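Local structure of cell division control protein 4 (Saccharomyces cerevisiae, 3V7D) at residues G286-T291 and R312-I317; K431-I436 and A448-D453; S54-L59 and R90-F95. The protein recognises phosphorylated targets such as the CDK inhibitor SIC1, serving as the substrate-binding F-box and WD40-repeat subunit of an SCF ubiquitin ligase. The protein carries 1 engineered substitution. All coordinates share one frame; numbering follows the deposited sequence.

Interaction 1: residues G286-T291 and R312-I317; sequences GSYDNT and RIYSTI
Arg312 spreads its whole side chain across one face of the Tyr288 ring. Its CB sits 3.6 Å from Tyr288 CD1, at the rim of the ring. With CG anti to the carbonyl carbon (chi1 -63°) and the chain extended from there to NE, the arginine is led over the ring. CG stays close to CD1, and CD then makes a CH-pi contact 3.8 Å from the Tyr288 ring centroid. NE comes above CG of the tyrosine at 3.7 Å, and CZ above CD2, where the guanidinium lies flat on the ring with the planes only 5° apart: a stack that is also a cation-pi pair. NH1, over Tyr288 CE2 at 3.6 Å, finishes the run by giving a hydrogen bond in the guanidinium plane to Tyr314 OH, 3.1 Å away. That bond and the stack together fix the rotation of the guanidinium. Tyr314 in turn meets Tyr288 obliquely, its CE2 lying 3.3 Å from Tyr288 OH. That hydroxyl is hydrogen-bonded to a modified side chain of the bound peptide, while Tyr314 packs on an apolar peptide side chain.

Next to this layer of side chains, Ile313 N donates to Ser287 O at 3.1 Å, and Ile313 CG2 lies 4.0 Å from CA of Gly286, which has no side chain to interfere. The type I turn from Ser287 to Asn290 is braced by side chains: Ser287 OG takes the Asp289 N-H in an ST turn, and Asp289 OD1 takes Thr291 N, just past the turn, in an Asx turn. Asp289 OD2 also bonds His269 ND1, the aspartate-histidine link of the WD structural tetrad. The whole is a junction between WD repeats 4 and 5, forming part of the peptide-binding surface of the propeller.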
loop_
_atom_site.group_PDB
_atom_site.type_symbol
_atom_site.label_atom_id
_atom_site.label_comp_id
_atom_site.label_asym_id
_atom_site.label_seq_id
_atom_site.Cartn_x
_atom_site.Cartn_y
_atom_site.Cartn_z
ATOM N N GLY B 286 4.117 14.548 20.143
ATOM C CA GLY B 286 3.030 15.503 20.266
ATOM C C GLY B 286 2.547 15.567 21.703
ATOM O O GLY B 286 2.486 14.543 22.385
ATOM N N SER B 287 2.200 16.762 22.170
ATOM C CA SER B 287 1.876 16.947 23.583
ATOM C C SER B 287 0.572 17.692 23.830
ATOM O O SER B 287 0.050 18.375 22.946
ATOM C CB SER B 287 3.019 17.677 24.298
ATOM O OG SER B 287 2.609 18.201 25.553
ATOM N N TYR B 288 0.066 17.559 25.055
ATOM C CA TYR B 288 -1.082 18.327 25.521
ATOM C C TYR B 288 -0.765 19.814 25.702
ATOM O O TYR B 288 -1.659 20.601 26.018
ATOM C CB TYR B 288 -1.625 17.746 26.832
ATOM C CG TYR B 288 -2.507 16.528 26.651
ATOM C CD1 TYR B 288 -2.899 16.113 25.386
ATOM C CD2 TYR B 288 -2.956 15.800 27.746
ATOM C CE1 TYR B 288 -3.708 15.004 25.213
ATOM C CE2 TYR B 288 -3.767 14.688 27.585
ATOM C CZ TYR B 288 -4.140 14.295 26.315
ATOM O OH TYR B 288 -4.945 13.191 26.142
ATOM N N ASP B 289 0.496 20.201 25.507
ATOM C CA ASP B 289 0.866 21.619 25.542
ATOM C C ASP B 289 0.656 22.323 24.198
ATOM O O ASP B 289 1.150 23.432 23.992
ATOM C CB ASP B 289 2.311 21.815 26.030
ATOM C CG ASP B 289 3.353 21.233 25.078
ATOM O OD1 ASP B 289 3.032 20.933 23.908
ATOM O OD2 ASP B 289 4.518 21.088 25.506
ATOM N N ASN B 290 -0.055 21.655 23.290
ATOM C CA ASN B 290 -0.387 22.186 21.959
ATOM C C ASN B 290 0.786 22.277 20.979
ATOM O O ASN B 290 0.673 22.911 19.930
ATOM C CB ASN B 290 -1.087 23.552 22.045
ATOM C CG ASN B 290 -2.124 23.611 23.142
ATOM O OD1 ASN B 290 -2.497 22.587 23.715
ATOM N ND2 ASN B 290 -2.602 24.815 23.440
ATOM N N THR B 291 1.907 21.650 21.313
ATOM C CA THR B 291 3.088 21.719 20.462
ATOM C C THR B 291 3.614 20.335 20.110
ATOM O O THR B 291 3.320 19.348 20.787
ATOM C CB THR B 291 4.238 22.487 21.144
ATOM O OG1 THR B 291 4.774 21.697 22.216
ATOM C CG2 THR B 291 3.756 23.828 21.686
ATOM N N ARG B 312 -4.726 20.824 22.491
ATOM C CA ARG B 312 -4.001 19.561 22.646
ATOM C C ARG B 312 -3.691 18.833 21.337
ATOM O O ARG B 312 -4.525 18.774 20.437
ATOM C CB ARG B 312 -4.798 18.608 23.534
ATOM C CG ARG B 312 -5.018 19.076 24.954
ATOM C CD ARG B 312 -5.862 18.057 25.702
ATOM N NE ARG B 312 -5.774 18.218 27.148
ATOM C CZ ARG B 312 -6.332 17.389 28.023
ATOM N NH1 ARG B 312 -7.019 16.334 27.598
ATOM N NH2 ARG B 312 -6.201 17.612 29.324
ATOM N N ILE B 313 -2.487 18.278 21.247
ATOM C CA ILE B 313 -2.142 17.391 20.151
ATOM C C ILE B 313 -2.465 15.965 20.581
ATOM O O ILE B 313 -2.022 15.513 21.636
ATOM C CB ILE B 313 -0.647 17.458 19.796
ATOM C CG1 ILE B 313 -0.158 18.909 19.733
ATOM C CG2 ILE B 313 -0.387 16.715 18.491
ATOM C CD1 ILE B 313 -0.745 19.711 18.600
ATOM N N TYR B 314 -3.237 15.257 19.767
ATOM C CA TYR B 314 -3.664 13.910 20.120
ATOM C C TYR B 314 -2.989 12.836 19.276
ATOM O O TYR B 314 -2.880 11.686 19.692
ATOM C CB TYR B 314 -5.185 13.787 20.027
ATOM C CG TYR B 314 -5.887 14.118 21.321
ATOM C CD1 TYR B 314 -6.225 15.427 21.637
ATOM C CD2 TYR B 314 -6.195 13.122 22.238
ATOM C CE1 TYR B 314 -6.863 15.731 22.827
ATOM C CE2 TYR B 314 -6.831 13.415 23.426
ATOM C CZ TYR B 314 -7.163 14.720 23.719
ATOM O OH TYR B 314 -7.796 15.010 24.908
ATOM N N SER B 315 -2.521 13.218 18.094
ATOM C CA SER B 315 -1.937 12.254 17.178
ATOM C C SER B 315 -0.931 12.903 16.244
ATOM O O SER B 315 -1.159 14.001 15.733
ATOM C CB SER B 315 -3.042 11.589 16.355
ATOM O OG SER B 315 -2.502 10.633 15.468
ATOM N N THR B 316 0.182 12.216 16.016
ATOM C CA THR B 316 1.132 12.664 15.007
ATOM C C THR B 316 1.715 11.512 14.192
ATOM O O THR B 316 1.869 10.387 14.679
ATOM C CB THR B 316 2.279 13.495 15.611
ATOM O OG1 THR B 316 2.981 14.169 14.560
ATOM C CG2 THR B 316 3.251 12.607 16.386
ATOM N N ILE B 317 2.027 11.804 12.939
ATOM C CA ILE B 317 2.717 10.852 12.086
ATOM C C ILE B 317 3.953 11.509 11.499
ATOM O O ILE B 317 3.889 12.627 10.988
ATOM C CB ILE B 317 1.817 10.359 10.943
ATOM C CG1 ILE B 317 0.688 9.482 11.498
ATOM C CG2 ILE B 317 2.634 9.586 9.912
ATOM C CD1 ILE B 317 -0.195 8.889 10.429
#

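Interaction 2: residues K431-I436 and A448-D453; sequences KDADQI and AAVEKD
Asp434 and Gln435 both turn their backbone N-H to Glu451 O, at 2.7 Å from Asp434 N and a longer 3.3 Å from Gln435 N, which makes a classic beta bulge. Glu451 N returns a bond to Gln435 O at 3.0 Å, closing the antiparallel hydrogen-bonded pair. A side chain joins the polar group too: Asp434 OD2 receives Asp453 N at 2.9 Å, almost straight at 174°, and a water donates both to Asp434 OD2 and to Glu451 OE2, linking two carboxylates that would otherwise probably repel.

Among the charges, Lys452 runs its CD past Asp432 OD2 at 3.3 Å, the two side chains crossing at about a right angle, but its NZ bends round to a salt bridge with Asp453 OD2. Asp432 spends OD1 on a salt bridge to Arg114.

The apolar contacts gather round Val450. Ile436 lies alongside it, CD1 to Val450 CG1 at 3.7 Å, and Ala433 CB comes within 4.1 Å of Val450 CB.

All this is the open end of a beta hairpin, in a propeller blade whose fourth strand, 113-118, comes from the start of the propeller: the closure that joins a WD40 ring end to end.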
loop_
_atom_site.group_PDB
_atom_site.type_symbol
_atom_site.label_atom_id
_atom_site.label_comp_id
_atom_site.label_asym_id
_atom_site.label_seq_id
_atom_site.Cartn_x
_atom_site.Cartn_y
_atom_site.Cartn_z
ATOM N N LYS B 431 -22.184 -6.581 14.052
ATOM C CA LYS B 431 -23.394 -5.907 14.516
ATOM C C LYS B 431 -23.608 -6.027 16.028
ATOM O O LYS B 431 -24.073 -5.085 16.667
ATOM C CB LYS B 431 -24.612 -6.456 13.763
ATOM C CG LYS B 431 -25.944 -5.794 14.101
ATOM C CD LYS B 431 -27.055 -6.354 13.220
ATOM C CE LYS B 431 -28.437 -5.916 13.690
ATOM N NZ LYS B 431 -28.586 -4.433 13.673
ATOM N N ASP B 432 -23.257 -7.176 16.602
ATOM C CA ASP B 432 -23.513 -7.420 18.022
ATOM C C ASP B 432 -22.532 -6.703 18.952
ATOM O O ASP B 432 -22.726 -6.678 20.167
ATOM C CB ASP B 432 -23.563 -8.926 18.326
ATOM C CG ASP B 432 -22.222 -9.613 18.119
ATOM O OD1 ASP B 432 -21.376 -9.067 17.379
ATOM O OD2 ASP B 432 -22.020 -10.703 18.692
ATOM N N ALA B 433 -21.486 -6.115 18.378
ATOM C CA ALA B 433 -20.528 -5.350 19.171
ATOM C C ALA B 433 -21.154 -4.043 19.666
ATOM O O ALA B 433 -21.939 -3.422 18.952
ATOM C CB ALA B 433 -19.268 -5.069 18.358
ATOM N N ASP B 434 -20.818 -3.642 20.892
ATOM C CA ASP B 434 -21.292 -2.376 21.447
ATOM C C ASP B 434 -20.247 -1.285 21.235
ATOM O O ASP B 434 -20.583 -0.123 21.004
ATOM C CB ASP B 434 -21.595 -2.509 22.942
ATOM C CG ASP B 434 -22.788 -3.402 23.223
ATOM O OD1 ASP B 434 -23.765 -3.360 22.444
ATOM O OD2 ASP B 434 -22.747 -4.143 24.228
ATOM N N GLN B 435 -18.976 -1.668 21.330
ATOM C CA GLN B 435 -17.873 -0.754 21.057
ATOM C C GLN B 435 -16.807 -1.464 20.237
ATOM O O GLN B 435 -16.629 -2.678 20.353
ATOM C CB GLN B 435 -17.248 -0.244 22.359
ATOM C CG GLN B 435 -18.214 0.448 23.297
ATOM C CD GLN B 435 -18.389 1.921 22.986
ATOM O OE1 GLN B 435 -17.815 2.442 22.026
ATOM N NE2 GLN B 435 -19.181 2.605 23.809
ATOM N N ILE B 436 -16.108 -0.704 19.402
ATOM C CA ILE B 436 -14.939 -1.217 18.701
ATOM C C ILE B 436 -13.730 -0.473 19.241
ATOM O O ILE B 436 -13.556 0.708 18.963
ATOM C CB ILE B 436 -15.033 -0.979 17.186
ATOM C CG1 ILE B 436 -16.424 -1.360 16.669
ATOM C CG2 ILE B 436 -13.927 -1.745 16.459
ATOM C CD1 ILE B 436 -16.736 -2.832 16.792
ATOM N N ALA B 448 -10.344 -7.251 15.316
ATOM C CA ALA B 448 -10.927 -6.165 16.098
ATOM C C ALA B 448 -11.129 -6.534 17.563
ATOM O O ALA B 448 -11.684 -7.587 17.886
ATOM C CB ALA B 448 -12.240 -5.696 15.480
ATOM N N ALA B 449 -10.661 -5.652 18.440
ATOM C CA ALA B 449 -10.920 -5.755 19.868
ATOM C C ALA B 449 -12.222 -5.019 20.145
ATOM O O ALA B 449 -12.333 -3.819 19.885
ATOM C CB ALA B 449 -9.786 -5.135 20.651
ATOM N N VAL B 450 -13.216 -5.744 20.646
ATOM C CA VAL B 450 -14.540 -5.169 20.819
ATOM C C VAL B 450 -15.079 -5.358 22.225
ATOM O O VAL B 450 -14.516 -6.102 23.035
ATOM C CB VAL B 450 -15.561 -5.794 19.847
ATOM C CG1 VAL B 450 -15.073 -5.689 18.417
ATOM C CG2 VAL B 450 -15.828 -7.247 20.224
ATOM N N GLU B 451 -16.178 -4.667 22.501
ATOM C CA GLU B 451 -16.917 -4.840 23.735
ATOM C C GLU B 451 -18.331 -5.273 23.386
ATOM O O GLU B 451 -18.943 -4.742 22.453
ATOM C CB GLU B 451 -16.962 -3.538 24.538
ATOM C CG GLU B 451 -17.864 -3.618 25.771
ATOM C CD GLU B 451 -18.050 -2.281 26.463
ATOM O OE1 GLU B 451 -17.053 -1.552 26.645
ATOM O OE2 GLU B 451 -19.200 -1.957 26.825
ATOM N N LYS B 452 -18.844 -6.246 24.127
ATOM C CA LYS B 452 -20.221 -6.681 23.958
ATOM C C LYS B 452 -20.801 -7.112 25.296
ATOM O O LYS B 452 -20.293 -8.035 25.933
ATOM C CB LYS B 452 -20.310 -7.819 22.944
ATOM C CG LYS B 452 -21.678 -8.469 22.869
ATOM C CD LYS B 452 -21.709 -9.560 21.807
ATOM C CE LYS B 452 -22.831 -10.563 22.065
ATOM N NZ LYS B 452 -24.171 -9.914 22.144
ATOM N N ASP B 453 -21.853 -6.418 25.719
ATOM C CA ASP B 453 -22.539 -6.710 26.975
ATOM C C ASP B 453 -21.602 -6.744 28.176
ATOM O O ASP B 453 -21.627 -7.688 28.962
ATOM C CB ASP B 453 -23.320 -8.021 26.872
ATOM C CG ASP B 453 -24.429 -7.954 25.843
ATOM O OD1 ASP B 453 -24.963 -6.847 25.615
ATOM O OD2 ASP B 453 -24.765 -9.008 25.261
HETATM O O HOH W 1 -21.382 -3.712 26.410
#

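Interaction 3: residues S54-L59 and R90-F95; sequences SLWKKL and RLRLSF
Trp56 lays its indole against Arg92, where the last helix of the F-box region, 53-62, meets the long helix 87-106 that leads out toward the propeller. The short helical segments run 27° from parallel with their axes 9.0 Å apart, and the tryptophan is the largest single contributor to the surface they bury. Arg92 CB stands over the six-membered ring, 3.7 Å from its centroid, in a CH-pi contact. Beyond CB the arginine runs alongside the indole, bringing CD to 3.4 Å from Trp56 CZ2. Leu55 CD2 covers the opposite face, so the indole is sandwiched. Nearer the backbones, Trp56 CB abuts Leu91 CB at 3.7 Å, at the residue pair whose CA atoms lie nearest across the two helices. Putting an alanine at Trp56 is likely to open a gap between the helices and leave the aliphatic part of Arg92 without the ring it lies on.

The lysine side is looser. Lys57 directs its CB away from helix 87-106 and offers little more than its backbone N to Leu91 CD1, while Lys58 is solvent-exposed. The guanidinium of Arg92 is not on this open side: the chain bends at chi3 (53°) and the group, tilted to the indole, takes polar partners, a salt bridge to Asp89 and a hydrogen bond to a side chain of another protein chain.

Farther along, packing tightens again at Phe95, whose CG is anti to its own N (chi1 179°) and whose ring reaches toward helix 53-62. Its CE1 touches Leu59 CB at 3.6 Å, and the same CE1 brings the ring edge to within 3.4 Å of Leu59 O, an oxygen that also accepts from Ser62 OG.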
loop_
_atom_site.group_PDB
_atom_site.type_symbol
_atom_site.label_atom_id
_atom_site.label_comp_id
_atom_site.label_asym_id
_atom_site.label_seq_id
_atom_site.Cartn_x
_atom_site.Cartn_y
_atom_site.Cartn_z
ATOM N N SER B 54 8.113 -6.952 -15.406
ATOM C CA SER B 54 7.427 -5.668 -15.466
ATOM C C SER B 54 5.914 -5.806 -15.610
ATOM O O SER B 54 5.160 -5.039 -15.015
ATOM C CB SER B 54 8.000 -4.795 -16.590
ATOM O OG SER B 54 7.765 -5.370 -17.865
ATOM N N LEU B 55 5.475 -6.788 -16.387
ATOM C CA LEU B 55 4.049 -7.021 -16.585
ATOM C C LEU B 55 3.334 -7.199 -15.249
ATOM O O LEU B 55 2.311 -6.569 -14.995
ATOM C CB LEU B 55 3.834 -8.250 -17.467
ATOM C CG LEU B 55 2.429 -8.601 -17.958
ATOM C CD1 LEU B 55 2.537 -9.355 -19.264
ATOM C CD2 LEU B 55 1.674 -9.439 -16.939
ATOM N N TRP B 56 3.881 -8.063 -14.399
ATOM C CA TRP B 56 3.265 -8.366 -13.112
ATOM C C TRP B 56 3.551 -7.285 -12.079
ATOM O O TRP B 56 2.747 -7.055 -11.177
ATOM C CB TRP B 56 3.704 -9.748 -12.624
ATOM C CG TRP B 56 3.254 -10.803 -13.568
ATOM C CD1 TRP B 56 4.014 -11.461 -14.486
ATOM C CD2 TRP B 56 1.916 -11.275 -13.736
ATOM N NE1 TRP B 56 3.234 -12.340 -15.200
ATOM C CE2 TRP B 56 1.942 -12.243 -14.759
ATOM C CE3 TRP B 56 0.702 -10.987 -13.111
ATOM C CZ2 TRP B 56 0.799 -12.915 -15.176
ATOM C CZ3 TRP B 56 -0.432 -11.656 -13.524
ATOM C CH2 TRP B 56 -0.375 -12.613 -14.545
ATOM N N LYS B 57 4.691 -6.616 -12.225
ATOM C CA LYS B 57 5.006 -5.459 -11.397
ATOM C C LYS B 57 3.964 -4.363 -11.607
ATOM O O LYS B 57 3.429 -3.815 -10.642
ATOM C CB LYS B 57 6.403 -4.921 -11.714
ATOM C CG LYS B 57 6.813 -3.738 -10.842
ATOM C CD LYS B 57 8.182 -3.189 -11.227
ATOM C CE LYS B 57 8.573 -2.018 -10.338
ATOM N NZ LYS B 57 9.896 -1.437 -10.703
ATOM N N LYS B 58 3.674 -4.063 -12.871
ATOM C CA LYS B 58 2.676 -3.055 -13.221
ATOM C C LYS B 58 1.288 -3.383 -12.669
ATOM O O LYS B 58 0.604 -2.506 -12.144
ATOM C CB LYS B 58 2.597 -2.874 -14.741
ATOM C CG LYS B 58 3.763 -2.109 -15.358
ATOM C CD LYS B 58 3.691 -2.158 -16.879
ATOM C CE LYS B 58 4.598 -1.121 -17.530
ATOM N NZ LYS B 58 6.035 -1.348 -17.220
ATOM N N LEU B 59 0.871 -4.640 -12.802
ATOM C CA LEU B 59 -0.438 -5.064 -12.300
ATOM C C LEU B 59 -0.525 -4.925 -10.781
ATOM O O LEU B 59 -1.520 -4.419 -10.255
ATOM C CB LEU B 59 -0.748 -6.504 -12.726
ATOM C CG LEU B 59 -1.171 -6.693 -14.185
ATOM C CD1 LEU B 59 -1.271 -8.162 -14.540
ATOM C CD2 LEU B 59 -2.496 -5.992 -14.439
ATOM N N ARG B 90 6.593 -15.750 -9.082
ATOM C CA ARG B 90 6.362 -15.263 -7.729
ATOM C C ARG B 90 5.384 -14.097 -7.764
ATOM O O ARG B 90 4.409 -14.070 -7.010
ATOM C CB ARG B 90 7.671 -14.799 -7.082
ATOM C CG ARG B 90 8.575 -15.909 -6.582
ATOM C CD ARG B 90 9.929 -15.354 -6.147
ATOM N NE ARG B 90 10.855 -16.411 -5.744
ATOM C CZ ARG B 90 12.179 -16.281 -5.740
ATOM N NH1 ARG B 90 12.736 -15.140 -6.125
ATOM N NH2 ARG B 90 12.949 -17.293 -5.358
ATOM N N LEU B 91 5.652 -13.140 -8.650
ATOM C CA LEU B 91 4.833 -11.943 -8.764
ATOM C C LEU B 91 3.428 -12.259 -9.281
ATOM O O LEU B 91 2.451 -11.641 -8.858
ATOM C CB LEU B 91 5.514 -10.909 -9.664
ATOM C CG LEU B 91 6.791 -10.256 -9.126
ATOM C CD1 LEU B 91 7.343 -9.287 -10.150
ATOM C CD2 LEU B 91 6.545 -9.537 -7.800
ATOM N N ARG B 92 3.331 -13.217 -10.199
ATOM C CA ARG B 92 2.033 -13.638 -10.710
ATOM C C ARG B 92 1.207 -14.300 -9.607
ATOM O O ARG B 92 0.034 -13.980 -9.427
ATOM C CB ARG B 92 2.184 -14.579 -11.917
ATOM C CG ARG B 92 0.882 -15.295 -12.309
ATOM C CD ARG B 92 0.970 -15.958 -13.686
ATOM N NE ARG B 92 2.131 -16.834 -13.805
ATOM C CZ ARG B 92 2.117 -18.130 -13.511
ATOM N NH1 ARG B 92 0.997 -18.697 -13.084
ATOM N NH2 ARG B 92 3.221 -18.853 -13.641
ATOM N N LEU B 93 1.824 -15.213 -8.862
ATOM C CA LEU B 93 1.124 -15.888 -7.770
ATOM C C LEU B 93 0.693 -14.904 -6.681
ATOM O O LEU B 93 -0.403 -15.010 -6.130
ATOM C CB LEU B 93 1.979 -17.007 -7.169
ATOM C CG LEU B 93 2.260 -18.233 -8.055
ATOM C CD1 LEU B 93 2.552 -19.453 -7.190
ATOM C CD2 LEU B 93 1.124 -18.526 -9.038
ATOM N N SER B 94 1.562 -13.948 -6.377
ATOM C CA SER B 94 1.240 -12.908 -5.415
ATOM C C SER B 94 0.040 -12.111 -5.910
ATOM O O SER B 94 -0.873 -11.807 -5.143
ATOM C CB SER B 94 2.437 -11.975 -5.214
ATOM O OG SER B 94 2.133 -10.937 -4.298
ATOM N N PHE B 95 0.035 -11.784 -7.200
ATOM C CA PHE B 95 -1.034 -10.960 -7.737
ATOM C C PHE B 95 -2.375 -11.679 -7.675
ATOM O O PHE B 95 -3.387 -11.093 -7.285
ATOM C CB PHE B 95 -0.755 -10.524 -9.175
ATOM C CG PHE B 95 -1.855 -9.694 -9.751
ATOM C CD1 PHE B 95 -1.872 -8.318 -9.562
ATOM C CD2 PHE B 95 -2.898 -10.287 -10.446
ATOM C CE1 PHE B 95 -2.897 -7.555 -10.067
ATOM C CE2 PHE B 95 -3.925 -9.529 -10.952
ATOM C CZ PHE B 95 -3.927 -8.159 -10.764
#

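In the fold
From the N terminus, interaction 3 comes first: the chain leaves 54-59, makes a mostly helical excursion and returns at 90-95, tying the end of the F-box region to helix 87-106, which runs on toward the propeller. Interaction 1 follows, its 20 intervening residues finishing one WD blade before 312-317 enters the next. Interaction 2 is last and closes the shortest loop, a hairpin in the blade that strand 113-118 completes. The three loops lie in series; none nests or crosses. Interactions 1 and 2 are about 28 Å apart between centres, in separate blades, while the centre of interaction 3 lies about 41 Å from that of interaction 1, on the opposite side of the chain's centre.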